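Exo-alpha-sialidase (Clostridium perfringens, PDB 2V72) binds galactose through its family 32 carbohydrate-binding module, which probably helps this large sialidase toxin attach to glycans. Local coordinates at residues M16-S22 / Q53-N58; S31-I37 / I136-N140; T39-W45 / F133-A137. All blocks are in the same frame, centred on the assembly; numbering follows the deposited sequence.

From the N terminus, strand 17-20 sets the edge of one sheet, and contact 1 closes a loop of 30 residues by returning strand 53-58 to it. Within that loop lie 31-37 and 39-45, both of which meet the C-terminal part of the chain: contact 2 with 136-140 and contact 3 with 133-137. Contacts 2 and 3 therefore cross contact 1 along the sequence and finish on the same strand, 135-142, sharing I136 and A137 and the calcium ion. Contact 1 belongs to one sheet of the sandwich and contact 3 to the other; W41 bridges them by reaching S22 O, while I33 of contact 2 packs on A18.

Contact 1: M16-S22 / Q53-N58; sequences MTASATS and QSLSVN
Strands 17-20 and 53-58 run antiparallel; the axes of these short segments come within 4.6 Å. T17-N58 and S19-S56 are hydrogen-bonded pairs, alternating with the non-hydrogen-bonded pairs A18-V57 and A20-L55; S56 N reaches S19 O at 2.7 Å. Beyond the last pair T21 N still bonds to S54 O. The T21 hydroxyl lies between its own backbone N and carbonyl carbon (chi1 56°), where OG1 accepts S54 N at 3.1 Å and donates to Q53 OE1 at 2.6 Å. Q53 bends at chi2 to bring its amide back to this spot, its OE1 also lying 3.4 Å from S22 CB, while its NE2 bonds to A50 O. At the other end T17 and N58 lie side by side on the face they share with S19 and S56, OG1 of T17 3.5 Å from CB of N58; the N58 amide turns to E121 and G60. V57, on the face of A18, A20 and L55, meets M16 SD through CG1 at 3.9 Å, and L55 CD1 approaches S19 O and, more loosely, the methyls of A18 and A20. Strand 17-20 edges its five-stranded sheet; strand 53-59 pairs on its other side with strand 121-129, and L55 packs inward on W41 and I136 of the other sheet.

Contact 2: S31-I37 / I136-N140; sequences SAIDGNI and IAELN. With CA (calcium ion), chain B.
The side chain of E138 reaches into the turn 31-37 and meets D34 at the calcium ion, which packs this contact tightly. The calcium ion is bound by E138 OE2 at 2.4 Å and by D34 OD1 at 2.3 Å; the side chains cross at about a right angle, yet their carboxylate planes lie only 19° apart, with these two oxygens 2.8 Å from each other. The cation probably offsets what would otherwise be a repulsive approach. Carbonyl oxygens of S31, N36 and A137 join them, and T39 completes the seven ligand atoms. E138 gets there by a bend at chi2 (-59°), and the turn's amides face its carboxylate: D34 N and N36 N give weak bonds to OE2, and G35 N a weak one to OE1, which also receives Q13 NE2. In this F5/8 type C, or discoidin-like, beta-sandwich, A137 and E138 form a classic beta bulge of strand 135-142 facing T71 of strand 62-71, consistent with bringing A137 O and the E138 carboxylate to the same metal. Nearby, L139 N bonds to A32 O at 2.8 Å, and A32 CB packs on I136 CG2 toward W41 and L55. The solvent side is looser: G35 and I37 are exposed, and the I37 side chain approaches E138 through CG2, 4.0 Å from CG.

Contact 3: T39-W45 / F133-A137; sequences TMWHTKW and FASIA. With CA (calcium ion), chain B; GAL (beta-D-galactopyranose), chain C.
H42 and F133 meet beside the bound galactose, at the ligand end of a short antiparallel pairing in the beta-sandwich of this family 32 module. H42 NE2 lies 2.7 Å from galactose O4, and W45 spreads its indole over the sugar, C4 standing 3.4 Å above the ring plane. The ring of F133 reaches galactose C6 with CZ, while W45 O accepts a hydrogen bond from galactose O6. R73 NH1 adds a hydrogen bond to the sugar, and N78 also belongs to the pocket.

The next shell fixes these groups. H42 ND1 donates to T43 O at 2.7 Å, nearly in its ring plane, which holds the rotation of the imidazole and turns NE2 toward the sugar. H42 CE1 is 3.5 Å from F133 CB, the two rings inclined at 51°. F133 also has T43 OG1 at its edge, and that hydroxyl accepts a weak bond from A134 N.

Farther along, W41 and I136 make a hydrogen-bonded pair and H42 and S135 a non-hydrogen-bonded one; T43 N continues the ladder to A134 O. W41 takes the other face of the sheet from H42, its CG anti to the backbone N (chi1 164°), laying CH2 against the methyl of A134; its NE1 bonds to S22 O. At the far end T39 grips the calcium ion twice, through O at 2.4 Å and OG1 at 2.6 Å.

Contact 1: M16-S22 / Q53-N58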
# COMPACT_ATOMS: atom_id res chain seq x y z
N MET A 16 9.51 -6.71 -6.38
CA MET A 16 8.48 -5.70 -6.56
C MET A 16 9.10 -4.41 -7.07
O MET A 16 10.30 -4.19 -6.93
CB MET A 16 7.74 -5.44 -5.25
CG MET A 16 7.19 -6.69 -4.57
SD MET A 16 6.44 -6.26 -3.00
CE MET A 16 5.87 -7.87 -2.45
N THR A 17 8.26 -3.59 -7.69
CA THR A 17 8.58 -2.23 -8.07
C THR A 17 7.37 -1.41 -7.68
O THR A 17 6.24 -1.90 -7.76
CB THR A 17 8.81 -2.07 -9.59
OG1 THR A 17 7.77 -2.75 -10.30
CG2 THR A 17 10.14 -2.67 -10.01
N ALA A 18 7.60 -0.18 -7.25
CA ALA A 18 6.54 0.65 -6.73
C ALA A 18 6.37 1.96 -7.48
O ALA A 18 7.32 2.48 -8.09
CB ALA A 18 6.75 0.91 -5.24
N SER A 19 5.16 2.50 -7.42
CA SER A 19 4.78 3.71 -8.12
C SER A 19 3.69 4.39 -7.31
O SER A 19 2.88 3.72 -6.69
CB SER A 19 4.24 3.33 -9.51
OG SER A 19 4.10 4.48 -10.32
N ALA A 20 3.68 5.73 -7.32
CA ALA A 20 2.60 6.47 -6.67
C ALA A 20 2.19 7.72 -7.45
O ALA A 20 2.98 8.29 -8.20
CB ALA A 20 2.99 6.84 -5.26
N THR A 21 0.94 8.15 -7.25
CA THR A 21 0.38 9.29 -7.96
C THR A 21 0.83 10.60 -7.31
O THR A 21 0.75 11.68 -7.92
CB THR A 21 -1.16 9.23 -7.98
OG1 THR A 21 -1.66 9.14 -6.64
CG2 THR A 21 -1.64 8.03 -8.78
N SER A 22 1.27 10.49 -6.05
CA SER A 22 1.84 11.60 -5.28
C SER A 22 2.92 11.07 -4.35
O SER A 22 2.72 10.08 -3.64
CB SER A 22 0.77 12.30 -4.45
OG SER A 22 1.33 13.39 -3.75
N GLN A 53 -5.24 9.63 -3.32
CA GLN A 53 -3.98 9.34 -4.00
C GLN A 53 -3.72 7.86 -3.75
O GLN A 53 -4.31 7.28 -2.83
CB GLN A 53 -2.83 10.20 -3.44
CG GLN A 53 -3.00 11.71 -3.62
CD GLN A 53 -2.94 12.18 -5.08
OE1 GLN A 53 -2.22 11.60 -5.90
NE2 GLN A 53 -3.69 13.22 -5.39
N SER A 54 -2.86 7.25 -4.55
CA SER A 54 -2.67 5.81 -4.51
C SER A 54 -1.22 5.38 -4.65
O SER A 54 -0.39 6.14 -5.13
CB SER A 54 -3.52 5.14 -5.59
OG SER A 54 -3.04 5.50 -6.88
N LEU A 55 -0.94 4.15 -4.22
CA LEU A 55 0.36 3.52 -4.39
C LEU A 55 0.13 2.21 -5.13
O LEU A 55 -0.65 1.37 -4.68
CB LEU A 55 1.03 3.27 -3.03
CG LEU A 55 2.24 2.32 -2.94
CD1 LEU A 55 3.51 2.98 -3.44
CD2 LEU A 55 2.43 1.80 -1.52
N SER A 56 0.79 2.05 -6.27
CA SER A 56 0.69 0.81 -7.02
C SER A 56 1.98 0.05 -6.83
O SER A 56 3.07 0.62 -6.90
CB SER A 56 0.46 1.06 -8.52
OG SER A 56 -0.73 1.79 -8.73
N VAL A 57 1.84 -1.24 -6.56
CA VAL A 57 2.97 -2.12 -6.39
C VAL A 57 2.84 -3.28 -7.38
O VAL A 57 1.91 -4.10 -7.29
CB VAL A 57 3.07 -2.66 -4.93
CG1 VAL A 57 4.28 -3.57 -4.78
CG2 VAL A 57 3.16 -1.50 -3.94
N ASN A 58 3.77 -3.33 -8.33
CA ASN A 58 3.85 -4.44 -9.26
C ASN A 58 4.57 -5.59 -8.60
O ASN A 58 5.58 -5.39 -7.93
CB ASN A 58 4.56 -4.02 -10.55
CG ASN A 58 4.45 -5.07 -11.63
OD1 ASN A 58 5.25 -6.01 -11.67
ND2 ASN A 58 3.47 -4.91 -12.52

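Contact 2: S31-I37 / I136-N140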
# COMPACT_ATOMS: atom_id res chain seq x y z
N SER A 31 10.16 3.45 -1.21
CA SER A 31 10.44 3.36 0.21
C SER A 31 9.37 2.60 0.97
O SER A 31 9.55 2.28 2.13
CB SER A 31 10.63 4.76 0.80
OG SER A 31 11.92 5.24 0.46
N ALA A 32 8.25 2.30 0.30
CA ALA A 32 7.20 1.46 0.86
C ALA A 32 7.55 -0.03 0.80
O ALA A 32 6.95 -0.84 1.51
CB ALA A 32 5.88 1.72 0.16
N ILE A 33 8.54 -0.37 -0.02
CA ILE A 33 8.90 -1.77 -0.28
C ILE A 33 10.40 -2.08 -0.13
O ILE A 33 10.95 -2.90 -0.86
CB ILE A 33 8.39 -2.25 -1.69
CG1 ILE A 33 8.85 -1.29 -2.81
CG2 ILE A 33 6.86 -2.37 -1.68
CD1 ILE A 33 8.81 -1.90 -4.21
N ASP A 34 11.05 -1.42 0.83
CA ASP A 34 12.50 -1.57 1.01
C ASP A 34 12.89 -2.34 2.27
O ASP A 34 14.07 -2.41 2.62
CB ASP A 34 13.20 -0.19 0.98
CG ASP A 34 12.77 0.73 2.12
OD1 ASP A 34 11.77 0.44 2.82
OD2 ASP A 34 13.43 1.78 2.30
N GLY A 35 11.90 -2.90 2.95
CA GLY A 35 12.14 -3.74 4.13
C GLY A 35 12.59 -2.98 5.36
O GLY A 35 13.05 -3.59 6.33
N ASN A 36 12.43 -1.66 5.32
CA ASN A 36 12.85 -0.77 6.40
C ASN A 36 11.67 0.04 6.92
O ASN A 36 11.08 0.82 6.18
CB ASN A 36 13.96 0.18 5.91
CG ASN A 36 14.63 0.96 7.03
OD1 ASN A 36 13.98 1.49 7.92
ND2 ASN A 36 15.95 1.04 6.98
N ILE A 37 11.33 -0.14 8.20
CA ILE A 37 10.17 0.54 8.79
C ILE A 37 10.43 2.03 9.12
O ILE A 37 9.50 2.76 9.51
CB ILE A 37 9.61 -0.24 10.01
CG1 ILE A 37 10.65 -0.33 11.14
CG2 ILE A 37 9.13 -1.64 9.57
CD1 ILE A 37 10.30 -1.33 12.27
N ILE A 136 2.74 5.06 3.95
CA ILE A 136 2.92 3.63 4.18
C ILE A 136 4.43 3.42 4.31
O ILE A 136 5.19 3.74 3.39
CB ILE A 136 2.37 2.75 3.01
CG1 ILE A 136 0.83 2.78 2.97
CG2 ILE A 136 2.85 1.30 3.15
CD1 ILE A 136 0.23 2.14 1.72
N ALA A 137 4.86 2.91 5.45
CA ALA A 137 6.29 2.66 5.69
C ALA A 137 6.73 1.33 5.09
O ALA A 137 7.85 1.23 4.57
CB ALA A 137 6.62 2.75 7.19
N GLU A 138 5.86 0.32 5.15
CA GLU A 138 6.13 -0.99 4.55
C GLU A 138 4.87 -1.66 4.00
O GLU A 138 3.79 -1.57 4.60
CB GLU A 138 6.82 -1.93 5.54
CG GLU A 138 8.32 -1.77 5.67
CD GLU A 138 9.04 -1.97 4.36
OE1 GLU A 138 9.00 -3.09 3.81
OE2 GLU A 138 9.67 -1.00 3.89
N LEU A 139 5.02 -2.33 2.86
CA LEU A 139 3.95 -3.09 2.26
C LEU A 139 4.46 -4.47 1.87
O LEU A 139 5.44 -4.60 1.14
CB LEU A 139 3.37 -2.36 1.03
CG LEU A 139 2.09 -3.02 0.51
CD1 LEU A 139 1.04 -1.99 0.18
CD2 LEU A 139 2.36 -3.96 -0.66
N ASN A 140 3.78 -5.49 2.39
CA ASN A 140 4.15 -6.87 2.11
C ASN A 140 2.97 -7.63 1.54
O ASN A 140 1.81 -7.34 1.84
CB ASN A 140 4.67 -7.53 3.39
CG ASN A 140 6.04 -7.06 3.76
OD1 ASN A 140 7.04 -7.54 3.21
ND2 ASN A 140 6.12 -6.12 4.69
CA CA B . 10.13 1.35 4.16

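Contact 3: T39-W45 / F133-A137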
# COMPACT_ATOMS: atom_id res chain seq x y z
N THR A 39 11.73 4.11 6.74
CA THR A 39 11.47 4.83 5.49
C THR A 39 10.03 4.58 5.05
O THR A 39 9.56 3.43 5.10
CB THR A 39 12.38 4.34 4.36
OG1 THR A 39 12.13 2.95 4.13
CG2 THR A 39 13.86 4.54 4.69
N MET A 40 9.36 5.63 4.58
CA MET A 40 7.97 5.52 4.13
C MET A 40 7.72 6.12 2.75
O MET A 40 8.49 6.97 2.28
CB MET A 40 7.05 6.21 5.13
CG MET A 40 7.23 7.71 5.21
SD MET A 40 6.25 8.40 6.55
CE MET A 40 7.44 8.25 7.90
N TRP A 41 6.64 5.66 2.11
CA TRP A 41 6.01 6.41 1.03
C TRP A 41 5.08 7.41 1.69
O TRP A 41 4.39 7.09 2.66
CB TRP A 41 5.21 5.50 0.08
CG TRP A 41 4.25 6.28 -0.78
CD1 TRP A 41 4.58 7.19 -1.75
CD2 TRP A 41 2.81 6.27 -0.72
NE1 TRP A 41 3.44 7.73 -2.30
CE2 TRP A 41 2.34 7.19 -1.69
CE3 TRP A 41 1.87 5.57 0.06
CZ2 TRP A 41 0.98 7.43 -1.91
CZ3 TRP A 41 0.52 5.81 -0.16
CH2 TRP A 41 0.09 6.73 -1.14
N HIS A 42 5.06 8.63 1.18
CA HIS A 42 4.23 9.68 1.74
C HIS A 42 3.92 10.63 0.59
O HIS A 42 4.79 10.92 -0.24
CB HIS A 42 5.02 10.39 2.85
CG HIS A 42 4.19 11.26 3.75
ND1 HIS A 42 3.45 12.33 3.28
CD2 HIS A 42 4.05 11.27 5.10
CE1 HIS A 42 2.87 12.94 4.30
NE2 HIS A 42 3.22 12.32 5.41
N THR A 43 2.67 11.09 0.53
CA THR A 43 2.27 12.08 -0.46
C THR A 43 3.00 13.39 -0.17
O THR A 43 3.62 13.52 0.89
CB THR A 43 0.74 12.26 -0.51
OG1 THR A 43 0.26 12.68 0.78
CG2 THR A 43 0.05 10.94 -0.91
N LYS A 44 2.96 14.35 -1.10
CA LYS A 44 3.80 15.54 -0.91
C LYS A 44 3.37 16.43 0.24
O LYS A 44 2.20 16.79 0.37
CB LYS A 44 4.05 16.33 -2.21
CG LYS A 44 2.86 16.73 -3.01
CD LYS A 44 3.31 17.44 -4.32
CE LYS A 44 4.28 16.59 -5.14
NZ LYS A 44 4.71 17.26 -6.41
N TRP A 45 4.35 16.73 1.08
CA TRP A 45 4.14 17.40 2.36
C TRP A 45 3.39 18.73 2.27
O TRP A 45 2.71 19.11 3.22
CB TRP A 45 5.49 17.63 3.03
CG TRP A 45 6.25 16.37 3.42
CD1 TRP A 45 5.92 15.06 3.14
CD2 TRP A 45 7.48 16.33 4.14
NE1 TRP A 45 6.88 14.22 3.65
CE2 TRP A 45 7.85 14.96 4.27
CE3 TRP A 45 8.31 17.30 4.70
CZ2 TRP A 45 9.01 14.56 4.94
CZ3 TRP A 45 9.47 16.90 5.36
CH2 TRP A 45 9.81 15.54 5.48
N PHE A 133 -3.08 13.52 4.22
CA PHE A 133 -1.97 12.82 3.58
C PHE A 133 -2.20 11.31 3.54
O PHE A 133 -3.16 10.79 4.11
CB PHE A 133 -0.65 13.09 4.32
CG PHE A 133 -0.34 14.55 4.48
CD1 PHE A 133 -0.52 15.17 5.71
CD2 PHE A 133 0.13 15.31 3.41
CE1 PHE A 133 -0.23 16.53 5.87
CE2 PHE A 133 0.42 16.66 3.55
CZ PHE A 133 0.24 17.27 4.79
N ALA A 134 -1.29 10.61 2.85
CA ALA A 134 -1.24 9.16 2.86
C ALA A 134 0.22 8.76 3.03
O ALA A 134 1.09 9.30 2.34
CB ALA A 134 -1.79 8.60 1.55
N SER A 135 0.47 7.85 3.97
CA SER A 135 1.79 7.28 4.18
C SER A 135 1.72 5.77 4.44
O SER A 135 0.75 5.27 5.02
CB SER A 135 2.55 7.99 5.31
OG SER A 135 1.84 7.98 6.54
N ILE A 136 2.74 5.06 3.95
CA ILE A 136 2.92 3.63 4.18
C ILE A 136 4.43 3.42 4.31
O ILE A 136 5.19 3.74 3.39
CB ILE A 136 2.37 2.75 3.01
CG1 ILE A 136 0.83 2.78 2.97
CG2 ILE A 136 2.85 1.30 3.15
CD1 ILE A 136 0.23 2.14 1.72
N ALA A 137 4.86 2.91 5.45
CA ALA A 137 6.29 2.66 5.69
C ALA A 137 6.73 1.33 5.09
O ALA A 137 7.85 1.23 4.57
CB ALA A 137 6.62 2.75 7.19
CA CA B . 10.13 1.35 4.16
C1 GAL C . 6.09 16.32 9.10
C2 GAL C . 6.25 14.80 9.03
C3 GAL C . 6.32 14.32 7.58
C4 GAL C . 5.22 14.93 6.71
C5 GAL C . 5.12 16.44 6.91
C6 GAL C . 3.93 17.00 6.14
O1 GAL C . 5.82 16.68 10.43
O2 GAL C . 7.39 14.40 9.76
O3 GAL C . 6.19 12.92 7.55
O4 GAL C . 3.98 14.35 7.02
O5 GAL C . 5.00 16.74 8.30
O6 GAL C . 4.05 18.40 6.04